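Side-chain contact in formyltransferase (Francisella tularensis subsp. tularensis, PDB 4NV1), which belongs to the N-formyltransferase family and binds dTDP-4-amino-4,6-dideoxyglucose in a pocket of the chain: residues 70-75 and 164-169. Residues are numbered along the deposited sequence; the frame is centred on the assembly and turned at random.
Sequences LGFSCH and KVIDDI. With 0FX (dTDP-4-amino-4,6-dideoxyglucose), chain I.
Ile169 presents its CG2 methyl to the forked end of Leu70, while Ile166 sends CD1 to Phe72 CZ, the ring atom farthest from the backbone; through these side chains helix 147-170 packs on strand 70-74, an inner strand of this formyltransferase's Rossmann-like sheet (strand order 3-2-1-4-5, plus two antiparallel strands). The segment axes run nearly antiparallel (156°) with a closest approach of 11.9 Å, a gap bridged by side chains alone.

Strand alternation supplies the bumps: Leu70 and Phe72, two residues apart, both point at the helix. On the helix, Ile166 and Ile169 lie three residues apart and therefore share one flank. The hollow between the two Leu70 methyls takes Ile169 CG2, which sits 3.9 Å from both CD1 and CD2. That methyl also flanks the ring, at 4.1 Å from Phe72 CZ, so a single bump serves two neighbours on the strand.

Ile166 arrives differently. Its CA–CB bond does not aim at the strand, but CG1 stands anti to the backbone N (chi1 -180°) and carries CD1 to within 3.9 Å of Phe72 CZ, the two side chains crossing at about a right angle. The methyls of both isoleucines lie oblique to the ring plane. Phe162, one turn earlier on the same helix, meets this ring edge-to-face, and Ile91 and Ile93 of the adjacent strand 89-94 touch it as well; all four residues touching across the contact are buried.

Further along the same segment, His75 reaches the ligand pocket. Its NE2 is hydrogen-bonded to Glu158 of the same helix, which probably helps set the ring's rotation. At the other ring nitrogen, His75 ND1 donates to O4P of dTDP-4-amino-4,6-dideoxyglucose, 2.9 Å away and near the imidazole plane, with an N-H...O angle of 155°.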
# COMPACT_ATOMS: atom_id res chain seq x y z
N LEU A 70 -34.13 29.29 -1.69
CA LEU A 70 -33.56 27.99 -1.98
C LEU A 70 -32.30 27.84 -1.16
O LEU A 70 -31.51 28.77 -1.08
CB LEU A 70 -33.24 27.98 -3.47
CG LEU A 70 -32.65 26.78 -4.17
CD1 LEU A 70 -33.47 25.56 -3.75
CD2 LEU A 70 -32.69 27.05 -5.67
N GLY A 71 -32.11 26.71 -0.51
CA GLY A 71 -30.84 26.33 0.06
C GLY A 71 -30.27 25.01 -0.43
O GLY A 71 -31.02 24.05 -0.73
N PHE A 72 -28.95 24.96 -0.51
CA PHE A 72 -28.20 23.74 -0.80
C PHE A 72 -27.14 23.48 0.26
O PHE A 72 -26.37 24.38 0.72
CB PHE A 72 -27.47 23.85 -2.12
CG PHE A 72 -28.38 24.01 -3.30
CD1 PHE A 72 -28.41 25.17 -4.00
CD2 PHE A 72 -29.12 22.91 -3.78
CE1 PHE A 72 -29.23 25.32 -5.08
CE2 PHE A 72 -29.95 23.06 -4.87
CZ PHE A 72 -29.99 24.24 -5.55
N SER A 73 -27.11 22.20 0.60
CA SER A 73 -26.03 21.58 1.38
C SER A 73 -25.23 20.62 0.50
O SER A 73 -25.78 19.73 -0.18
CB SER A 73 -26.57 20.83 2.61
OG SER A 73 -25.49 20.24 3.31
N CYS A 74 -23.93 20.81 0.44
CA CYS A 74 -23.14 19.81 -0.27
C CYS A 74 -21.80 19.65 0.41
O CYS A 74 -20.97 20.57 0.36
CB CYS A 74 -22.98 20.19 -1.74
SG CYS A 74 -22.16 18.90 -2.73
N HIS A 75 -21.66 18.53 1.11
CA HIS A 75 -20.40 18.15 1.77
C HIS A 75 -20.13 19.18 2.88
O HIS A 75 -19.19 19.92 2.82
CB HIS A 75 -19.25 18.09 0.78
CG HIS A 75 -19.23 16.84 -0.03
ND1 HIS A 75 -18.52 15.72 0.34
CD2 HIS A 75 -19.82 16.53 -1.21
CE1 HIS A 75 -18.63 14.79 -0.59
NE2 HIS A 75 -19.40 15.27 -1.55
N LYS A 164 -27.11 18.71 -14.20
CA LYS A 164 -28.28 18.25 -14.96
C LYS A 164 -29.60 18.75 -14.38
O LYS A 164 -30.56 18.87 -15.10
CB LYS A 164 -28.26 16.73 -15.02
CG LYS A 164 -29.19 16.09 -16.06
CD LYS A 164 -29.04 14.57 -16.18
CE LYS A 164 -30.15 13.95 -17.02
NZ LYS A 164 -30.51 12.60 -16.48
N VAL A 165 -29.69 19.02 -13.09
CA VAL A 165 -30.99 19.34 -12.53
C VAL A 165 -31.12 20.75 -11.94
O VAL A 165 -32.23 21.13 -11.52
CB VAL A 165 -31.46 18.32 -11.46
CG1 VAL A 165 -31.65 16.93 -12.05
CG2 VAL A 165 -30.57 18.35 -10.20
N ILE A 166 -30.05 21.54 -11.95
CA ILE A 166 -30.11 22.90 -11.33
C ILE A 166 -31.15 23.83 -12.01
O ILE A 166 -31.93 24.52 -11.32
CB ILE A 166 -28.67 23.52 -11.30
CG1 ILE A 166 -28.66 24.91 -10.67
CG2 ILE A 166 -28.09 23.70 -12.70
CD1 ILE A 166 -29.36 24.99 -9.34
N ASP A 167 -31.26 23.76 -13.34
CA ASP A 167 -32.34 24.51 -14.03
C ASP A 167 -33.76 24.22 -13.57
O ASP A 167 -34.54 25.12 -13.19
CB ASP A 167 -32.21 24.40 -15.56
CG ASP A 167 -31.03 25.20 -16.09
OD1 ASP A 167 -30.44 26.06 -15.38
OD2 ASP A 167 -30.63 24.95 -17.24
N ASP A 168 -34.06 22.93 -13.47
CA ASP A 168 -35.37 22.51 -13.02
C ASP A 168 -35.66 22.99 -11.62
O ASP A 168 -36.79 23.40 -11.28
CB ASP A 168 -35.48 20.98 -12.94
CG ASP A 168 -35.54 20.30 -14.30
OD1 ASP A 168 -35.62 19.05 -14.31
OD2 ASP A 168 -35.49 20.98 -15.35
N ILE A 169 -34.66 22.85 -10.76
CA ILE A 169 -34.81 23.34 -9.42
C ILE A 169 -34.96 24.88 -9.40
O ILE A 169 -35.70 25.39 -8.59
CB ILE A 169 -33.62 22.92 -8.51
CG1 ILE A 169 -33.55 21.42 -8.28
CG2 ILE A 169 -33.65 23.64 -7.18
CD1 ILE A 169 -32.17 20.85 -7.93
O4P 0FX I . -17.07 14.62 2.65
P2 0FX I . -16.22 15.84 3.10
O3P 0FX I . -15.44 16.78 2.21
O1G 0FX I . -16.65 16.35 4.54
C1G 0FX I . -17.89 16.98 4.75
C2G 0FX I . -17.83 17.16 6.26
O2G 0FX I . -16.54 17.59 6.70
C3G 0FX I . -18.18 15.87 6.99
O3G 0FX I . -18.27 16.30 8.36
C4G 0FX I . -19.48 15.30 6.39
N4A 0FX I . -19.95 14.12 7.09
C5G 0FX I . -19.36 15.01 4.89
C6G 0FX I . -20.68 14.50 4.32
O5G 0FX I . -19.00 16.23 4.25
OPP 0FX I . -14.76 15.58 3.68
P 0FX I . -14.12 14.54 4.70
O1P 0FX I . -14.42 14.77 6.17
O2P 0FX I . -12.78 14.65 3.98
O5 0FX I . -14.53 13.04 4.28
C5 0FX I . -14.25 12.63 2.94
C4 0FX I . -13.81 11.18 2.86
O4 0FX I . -12.48 11.06 3.35
C3 0FX I . -14.60 10.20 3.67
O3 0FX I . -15.66 9.59 2.92
C2 0FX I . -13.60 9.08 3.95
C1 0FX I . -12.27 9.84 4.01
N11 0FX I . -11.83 9.94 5.40
C61 0FX I . -12.19 11.02 6.14
C51 0FX I . -11.79 11.12 7.45
C5A 0FX I . -12.16 12.25 8.40
C21 0FX I . -11.08 8.96 5.93
O21 0FX I . -10.67 7.90 5.21
N31 0FX I . -10.61 9.03 7.19
C41 0FX I . -10.99 10.10 7.91
O41 0FX I . -10.63 10.23 9.18